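Local structure of putative NADPH-dependent oxidoreductase (Desulfitobacterium hafniense DCB-2, 3DB2) at residues P98-D110 / A324-A336. The protein probably catalyses an NADPH-dependent oxidation or reduction, as a two-domain dehydrogenase of the GFO/IDH/MocA type with a Rossmann-fold nucleotide-binding domain. Residues are numbered along the deposited sequence; the frame is centred on the assembly and turned at random.
Sequences PISVSLDHAQRID and AEASLRNLAVVLA
L331 pushes its forked end into the turn that precedes helix 103-110, and it has more surface buried here than any other residue of the two segments. With CG anti to the backbone N (chi1 174°), both methyls reach the turn: L331 CD1 lies 3.4 Å from S100 O, while L331 CD2 meets S102 O. L331 CD2 also lies 3.9 Å from A106 CB. S100 O is buried under this methyl cover and has no polar partner, whereas S102 O receives both S100 OG and A106 N, two bonds that tie the turn to the start of the helix. Cutting L331 back to an alanine is likely to open a gap beneath S100 O and S102 O and to remove part of the apolar cover of A106. One helical turn earlier, L328 lays CD1 against A106 CB at 3.8 Å, and its CD2 meets L103 CD1; the small A106 suits a place where two leucines converge. I99 sets its CB 3.8 Å from S327 CB and extends CD1 over A324 O. A water bridges the segments, accepting from I99 N and donating to S327 O, which also takes the helical bond from L331 N. Farther along, A324 is small enough for D110 to come within a 5.0 Å CA–CA distance. Segments 103-110 and 324-336 run almost antiparallel, 172° between their axes, and I99 and S327 also touch C122 of strand 120-123, the parallel sheet's outermost within this chain, at the margin of a Rossmann fold.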
ATOM      1  N   PRO C  98     -10.035  15.293  14.613  1.00 18.09           N
ATOM      2  CA  PRO C  98     -10.831  14.033  14.930  1.00 20.15           C
ATOM      3  C   PRO C  98     -11.918  14.785  15.715  1.00 17.89           C
ATOM      4  O   PRO C  98     -11.534  15.786  16.341  1.00 17.38           O
ATOM      5  CB  PRO C  98      -9.951  13.102  15.659  1.00 23.32           C
ATOM      6  CG  PRO C  98      -8.954  14.006  16.303  1.00 25.77           C
ATOM      7  CD  PRO C  98      -8.759  15.159  15.370  1.00 22.66           C
ATOM      8  N   ILE C  99     -13.131  14.299  15.665  1.00 21.04           N
ATOM      9  CA  ILE C  99     -14.195  14.733  16.567  1.00 16.33           C
ATOM     10  C   ILE C  99     -13.677  14.761  17.991  1.00 21.71           C
ATOM     11  O   ILE C  99     -13.956  15.701  18.751  1.00 19.82           O
ATOM     12  CB  ILE C  99     -15.413  13.827  16.412  1.00 16.14           C
ATOM     13  CG1 ILE C  99     -16.510  14.162  17.423  1.00 18.96           C
ATOM     14  CG2 ILE C  99     -15.091  12.351  16.528  1.00 19.37           C
ATOM     15  CD1 ILE C  99     -17.856  13.593  17.003  1.00 22.21           C
ATOM     16  N   SER C 100     -12.877  13.768  18.359  1.00 18.26           N
ATOM     17  CA  SER C 100     -12.184  13.667  19.626  1.00 18.03           C
ATOM     18  C   SER C 100     -11.140  12.560  19.531  1.00 20.01           C
ATOM     19  O   SER C 100     -11.082  11.916  18.490  1.00 18.36           O
ATOM     20  CB  SER C 100     -13.180  13.322  20.741  1.00 20.53           C
ATOM     21  OG  SER C 100     -13.806  12.073  20.560  1.00 22.89           O
ATOM     22  N   VAL C 101     -10.355  12.309  20.560  1.00 23.25           N
ATOM     23  CA  VAL C 101      -9.515  11.105  20.539  1.00 23.17           C
ATOM     24  C   VAL C 101     -10.080  10.008  21.420  1.00 24.68           C
ATOM     25  O   VAL C 101      -9.628   8.846  21.354  1.00 26.15           O
ATOM     26  CB  VAL C 101      -8.061  11.453  20.885  1.00 26.08           C
ATOM     27  CG1 VAL C 101      -7.468  12.106  19.642  1.00 27.26           C
ATOM     28  CG2 VAL C 101      -7.911  12.366  22.088  1.00 30.95           C
ATOM     29  N   SER C 102     -11.093  10.271  22.259  1.00 19.15           N
ATOM     30  CA  SER C 102     -11.642   9.128  22.995  1.00 20.01           C
ATOM     31  C   SER C 102     -13.089   8.854  22.598  1.00 24.78           C
ATOM     32  O   SER C 102     -13.877   9.714  22.199  1.00 20.40           O
ATOM     33  CB  SER C 102     -11.546   9.350  24.496  1.00 28.21           C
ATOM     34  OG  SER C 102     -12.751   9.921  24.983  1.00 27.64           O
ATOM     35  N   LEU C 103     -13.497   7.588  22.699  1.00 23.16           N
ATOM     36  CA  LEU C 103     -14.867   7.241  22.323  1.00 24.58           C
ATOM     37  C   LEU C 103     -15.894   7.970  23.194  1.00 22.57           C
ATOM     38  O   LEU C 103     -16.929   8.419  22.715  1.00 23.19           O
ATOM     39  CB  LEU C 103     -15.030   5.724  22.424  1.00 26.68           C
ATOM     40  CG  LEU C 103     -16.366   5.148  21.956  1.00 27.06           C
ATOM     41  CD1 LEU C 103     -16.618   5.419  20.480  1.00 28.33           C
ATOM     42  CD2 LEU C 103     -16.445   3.648  22.200  1.00 26.58           C
ATOM     43  N   ASP C 104     -15.596   8.050  24.482  1.00 20.43           N
ATOM     44  CA  ASP C 104     -16.483   8.650  25.469  1.00 24.78           C
ATOM     45  C   ASP C 104     -16.901  10.051  25.031  1.00 21.72           C
ATOM     46  O   ASP C 104     -18.064  10.418  24.963  1.00 26.00           O
ATOM     47  CB  ASP C 104     -15.796   8.737  26.834  1.00 25.01           C
ATOM     48  CG  ASP C 104     -16.744   9.310  27.882  1.00 32.18           C
ATOM     49  OD1 ASP C 104     -17.884   8.804  27.959  1.00 41.28           O
ATOM     50  OD2 ASP C 104     -16.345  10.249  28.600  1.00 47.85           O
ATOM     51  N   HIS C 105     -15.920  10.858  24.698  1.00 23.20           N
ATOM     52  CA  HIS C 105     -16.028  12.225  24.236  1.00 22.58           C
ATOM     53  C   HIS C 105     -16.795  12.267  22.924  1.00 27.36           C
ATOM     54  O   HIS C 105     -17.644  13.143  22.731  1.00 21.15           O
ATOM     55  CB  HIS C 105     -14.641  12.823  24.119  1.00 19.22           C
ATOM     56  CG  HIS C 105     -13.990  13.217  25.402  1.00 21.13           C
ATOM     57  ND1 HIS C 105     -12.856  14.007  25.431  1.00 20.16           N
ATOM     58  CD2 HIS C 105     -14.310  12.969  26.690  1.00 24.49           C
ATOM     59  CE1 HIS C 105     -12.504  14.209  26.695  1.00 23.64           C
ATOM     60  NE2 HIS C 105     -13.366  13.586  27.485  1.00 22.78           N
ATOM     61  N   ALA C 106     -16.499  11.320  22.021  1.00 21.73           N
ATOM     62  CA  ALA C 106     -17.221  11.343  20.740  1.00 23.20           C
ATOM     63  C   ALA C 106     -18.692  11.121  21.037  1.00 25.07           C
ATOM     64  O   ALA C 106     -19.563  11.720  20.422  1.00 20.03           O
ATOM     65  CB  ALA C 106     -16.706  10.273  19.785  1.00 18.30           C
ATOM     66  N   GLN C 107     -18.955  10.197  21.978  1.00 26.85           N
ATOM     67  CA  GLN C 107     -20.349   9.894  22.337  1.00 25.65           C
ATOM     68  C   GLN C 107     -21.008  11.097  23.002  1.00 18.27           C
ATOM     69  O   GLN C 107     -22.183  11.394  22.814  1.00 26.05           O
ATOM     70  CB  GLN C 107     -20.384   8.677  23.268  1.00 25.68           C
ATOM     71  CG  GLN C 107     -20.122   7.383  22.528  1.00 25.18           C
ATOM     72  CD  GLN C 107     -20.016   6.175  23.436  1.00 36.23           C
ATOM     73  OE1 GLN C 107     -19.583   6.245  24.589  1.00 35.80           O
ATOM     74  NE2 GLN C 107     -20.417   5.034  22.874  1.00 43.89           N
ATOM     75  N   ARG C 108     -20.260  11.835  23.815  1.00 22.17           N
ATOM     76  CA  ARG C 108     -20.848  13.012  24.446  1.00 20.55           C
ATOM     77  C   ARG C 108     -21.259  14.007  23.375  1.00 22.35           C
ATOM     78  O   ARG C 108     -22.270  14.663  23.528  1.00 23.53           O
ATOM     79  CB  ARG C 108     -19.852  13.635  25.425  1.00 25.05           C
ATOM     80  CG  ARG C 108     -19.928  12.977  26.806  1.00 25.68           C
ATOM     81  CD  ARG C 108     -18.696  13.290  27.639  1.00 28.69           C
ATOM     82  NE  ARG C 108     -18.547  14.728  27.868  1.00 28.74           N
ATOM     83  CZ  ARG C 108     -17.481  15.302  28.401  1.00 32.48           C
ATOM     84  NH1 ARG C 108     -16.459  14.539  28.774  1.00 35.88           N
ATOM     85  NH2 ARG C 108     -17.432  16.618  28.566  1.00 31.75           N
ATOM     86  N   ILE C 109     -20.480  14.107  22.302  1.00 20.57           N
ATOM     87  CA  ILE C 109     -20.717  15.116  21.287  1.00 21.19           C
ATOM     88  C   ILE C 109     -21.915  14.719  20.446  1.00 23.72           C
ATOM     89  O   ILE C 109     -22.799  15.498  20.098  1.00 17.66           O
ATOM     90  CB  ILE C 109     -19.448  15.311  20.445  1.00 16.72           C
ATOM     91  CG1 ILE C 109     -18.280  15.892  21.239  1.00 17.65           C
ATOM     92  CG2 ILE C 109     -19.765  16.131  19.216  1.00 15.88           C
ATOM     93  CD1 ILE C 109     -16.943  15.689  20.553  1.00 18.88           C
ATOM     94  N   ASP C 110     -22.016  13.444  20.083  1.00 16.64           N
ATOM     95  CA  ASP C 110     -23.213  12.991  19.363  1.00 23.96           C
ATOM     96  C   ASP C 110     -24.461  13.271  20.200  1.00 19.12           C
ATOM     97  O   ASP C 110     -25.476  13.756  19.712  1.00 27.46           O
ATOM     98  CB  ASP C 110     -23.031  11.519  19.028  1.00 28.92           C
ATOM     99  CG  ASP C 110     -24.047  10.925  18.074  1.00 35.63           C
ATOM    100  OD1 ASP C 110     -24.615  11.648  17.232  1.00 29.21           O
ATOM    101  OD2 ASP C 110     -24.287   9.696  18.180  1.00 34.61           O
ATOM    102  N   ALA C 324     -21.818  13.864  13.575  1.00 20.09           N
ATOM    103  CA  ALA C 324     -21.204  13.277  14.759  1.00 21.61           C
ATOM    104  C   ALA C 324     -21.038  11.769  14.591  1.00 20.77           C
ATOM    105  O   ALA C 324     -20.008  11.244  14.992  1.00 20.49           O
ATOM    106  CB  ALA C 324     -22.024  13.558  16.018  1.00 24.94           C
ATOM    107  N   GLU C 325     -22.023  11.122  13.983  1.00 22.92           N
ATOM    108  CA  GLU C 325     -21.962   9.671  13.804  1.00 24.09           C
ATOM    109  C   GLU C 325     -20.838   9.273  12.848  1.00 21.12           C
ATOM    110  O   GLU C 325     -20.014   8.404  13.139  1.00 23.04           O
ATOM    111  CB  GLU C 325     -23.286   9.188  13.249  1.00 27.65           C
ATOM    112  CG  GLU C 325     -23.763   7.818  13.653  1.00 37.08           C
ATOM    113  CD  GLU C 325     -25.183   7.646  13.105  1.00 41.12           C
ATOM    114  OE1 GLU C 325     -25.326   7.459  11.876  1.00 50.87           O
ATOM    115  OE2 GLU C 325     -26.116   7.724  13.936  1.00 58.42           O
ATOM    116  N   ALA C 326     -20.827   9.917  11.700  1.00 18.74           N
ATOM    117  CA  ALA C 326     -19.852   9.720  10.647  1.00 17.21           C
ATOM    118  C   ALA C 326     -18.458  10.012  11.201  1.00 18.71           C
ATOM    119  O   ALA C 326     -17.529   9.238  10.991  1.00 21.73           O
ATOM    120  CB  ALA C 326     -20.194  10.555   9.440  1.00 18.51           C
ATOM    121  N   SER C 327     -18.321  11.117  11.918  1.00 15.94           N
ATOM    122  CA  SER C 327     -17.007  11.455  12.486  1.00 16.80           C
ATOM    123  C   SER C 327     -16.555  10.396  13.473  1.00 19.21           C
ATOM    124  O   SER C 327     -15.381  10.006  13.500  1.00 19.47           O
ATOM    125  CB  SER C 327     -17.045  12.822  13.179  1.00 19.44           C
ATOM    126  OG  SER C 327     -17.511  13.808  12.283  1.00 26.08           O
ATOM    127  N   LEU C 328     -17.518   9.944  14.281  1.00 17.35           N
ATOM    128  CA  LEU C 328     -17.275   8.904  15.279  1.00 22.44           C
ATOM    129  C   LEU C 328     -16.799   7.657  14.532  1.00 18.15           C
ATOM    130  O   LEU C 328     -15.915   6.975  15.037  1.00 22.36           O
ATOM    131  CB  LEU C 328     -18.517   8.657  16.122  1.00 25.93           C
ATOM    132  CG  LEU C 328     -18.401   7.744  17.343  1.00 26.56           C
ATOM    133  CD1 LEU C 328     -19.454   8.104  18.374  1.00 28.06           C
ATOM    134  CD2 LEU C 328     -18.520   6.279  16.984  1.00 22.84           C
ATOM    135  N   ARG C 329     -17.355   7.352  13.362  1.00 20.08           N
ATOM    136  CA  ARG C 329     -16.927   6.161  12.650  0.50 21.40           C
ATOM    137  C   ARG C 329     -15.464   6.282  12.230  1.00 22.30           C
ATOM    138  O   ARG C 329     -14.751   5.287  12.206  1.00 19.60           O
ATOM    139  CB  ARG C 329     -17.765   5.894  11.407  0.50 25.74           C
ATOM    140  CG  ARG C 329     -18.891   4.892  11.566  0.50 31.17           C
ATOM    141  CD  ARG C 329     -19.270   4.275  10.232  0.50 33.01           C
ATOM    142  NE  ARG C 329     -19.512   2.840  10.291  0.50 34.39           N
ATOM    143  CZ  ARG C 329     -18.632   1.867  10.110  0.50 32.57           C
ATOM    144  NH1 ARG C 329     -17.357   2.128   9.850  0.50 20.23           N
ATOM    145  NH2 ARG C 329     -19.050   0.608  10.200  0.50 33.52           N
ATOM    146  N   ASN C 330     -15.042   7.502  11.913  1.00 16.90           N
ATOM    147  CA  ASN C 330     -13.624   7.705  11.555  1.00 17.66           C
ATOM    148  C   ASN C 330     -12.727   7.462  12.750  1.00 15.66           C
ATOM    149  O   ASN C 330     -11.666   6.813  12.696  1.00 17.42           O
ATOM    150  CB  ASN C 330     -13.415   9.116  10.986  1.00 17.93           C
ATOM    151  CG  ASN C 330     -14.069   9.332   9.637  1.00 16.22           C
ATOM    152  OD1 ASN C 330     -14.355   8.343   8.963  1.00 17.33           O
ATOM    153  ND2 ASN C 330     -14.262  10.601   9.289  1.00 13.85           N
ATOM    154  N   LEU C 331     -13.091   7.977  13.925  1.00 16.43           N
ATOM    155  CA  LEU C 331     -12.312   7.741  15.129  1.00 18.93           C
ATOM    156  C   LEU C 331     -12.240   6.255  15.497  1.00 18.75           C
ATOM    157  O   LEU C 331     -11.228   5.747  15.952  1.00 18.52           O
ATOM    158  CB  LEU C 331     -12.940   8.442  16.329  1.00 22.02           C
ATOM    159  CG  LEU C 331     -12.318   8.190  17.723  1.00 17.03           C
ATOM    160  CD1 LEU C 331     -10.855   8.627  17.691  1.00 20.08           C
ATOM    161  CD2 LEU C 331     -13.154   8.901  18.786  1.00 17.80           C
ATOM    162  N   ALA C 332     -13.373   5.579  15.314  1.00 20.00           N
ATOM    163  CA  ALA C 332     -13.498   4.153  15.605  1.00 20.60           C
ATOM    164  C   ALA C 332     -12.504   3.323  14.796  1.00 18.29           C
ATOM    165  O   ALA C 332     -11.976   2.327  15.280  1.00 15.05           O
ATOM    166  CB  ALA C 332     -14.922   3.705  15.313  1.00 21.32           C
ATOM    167  N   VAL C 333     -12.218   3.719  13.562  1.00 15.68           N
ATOM    168  CA  VAL C 333     -11.168   3.037  12.798  1.00 14.87           C
ATOM    169  C   VAL C 333      -9.826   3.155  13.513  1.00 17.74           C
ATOM    170  O   VAL C 333      -9.067   2.193  13.649  1.00 17.68           O
ATOM    171  CB  VAL C 333     -11.108   3.575  11.363  1.00 16.25           C
ATOM    172  CG1 VAL C 333     -10.007   2.996  10.508  1.00 24.04           C
ATOM    173  CG2 VAL C 333     -12.446   3.272  10.660  1.00 17.78           C
ATOM    174  N   VAL C 334      -9.510   4.374  13.988  1.00 12.73           N
ATOM    175  CA  VAL C 334      -8.256   4.604  14.687  1.00 13.58           C
ATOM    176  C   VAL C 334      -8.242   3.763  15.964  1.00 13.48           C
ATOM    177  O   VAL C 334      -7.221   3.130  16.246  1.00 15.53           O
ATOM    178  CB  VAL C 334      -8.023   6.098  14.984  1.00 15.92           C
ATOM    179  CG1 VAL C 334      -6.747   6.289  15.811  1.00 20.76           C
ATOM    180  CG2 VAL C 334      -7.899   6.922  13.705  1.00 15.55           C
ATOM    181  N   LEU C 335      -9.344   3.736  16.711  1.00 16.89           N
ATOM    182  CA  LEU C 335      -9.316   3.003  17.983  1.00 17.98           C
ATOM    183  C   LEU C 335      -9.212   1.492  17.718  1.00 15.83           C
ATOM    184  O   LEU C 335      -8.543   0.771  18.459  1.00 17.12           O
ATOM    185  CB  LEU C 335     -10.524   3.361  18.832  1.00 19.97           C
ATOM    186  CG  LEU C 335     -10.688   4.838  19.212  1.00 26.39           C
ATOM    187  CD1 LEU C 335     -12.030   5.076  19.899  1.00 21.75           C
ATOM    188  CD2 LEU C 335      -9.542   5.329  20.097  1.00 22.54           C
ATOM    189  N   ALA C 336      -9.852   1.054  16.644  1.00 17.15           N
ATOM    190  CA  ALA C 336      -9.815  -0.394  16.339  1.00 15.93           C
ATOM    191  C   ALA C 336      -8.409  -0.802  15.961  1.00 17.54           C
ATOM    192  O   ALA C 336      -7.960  -1.909  16.314  1.00 16.11           O
ATOM    193  CB  ALA C 336     -10.824  -0.681  15.250  1.00 19.34           C
TER
HETATM  194  O   HOH W   1     -13.353  12.388  13.375  1.00 15.29           O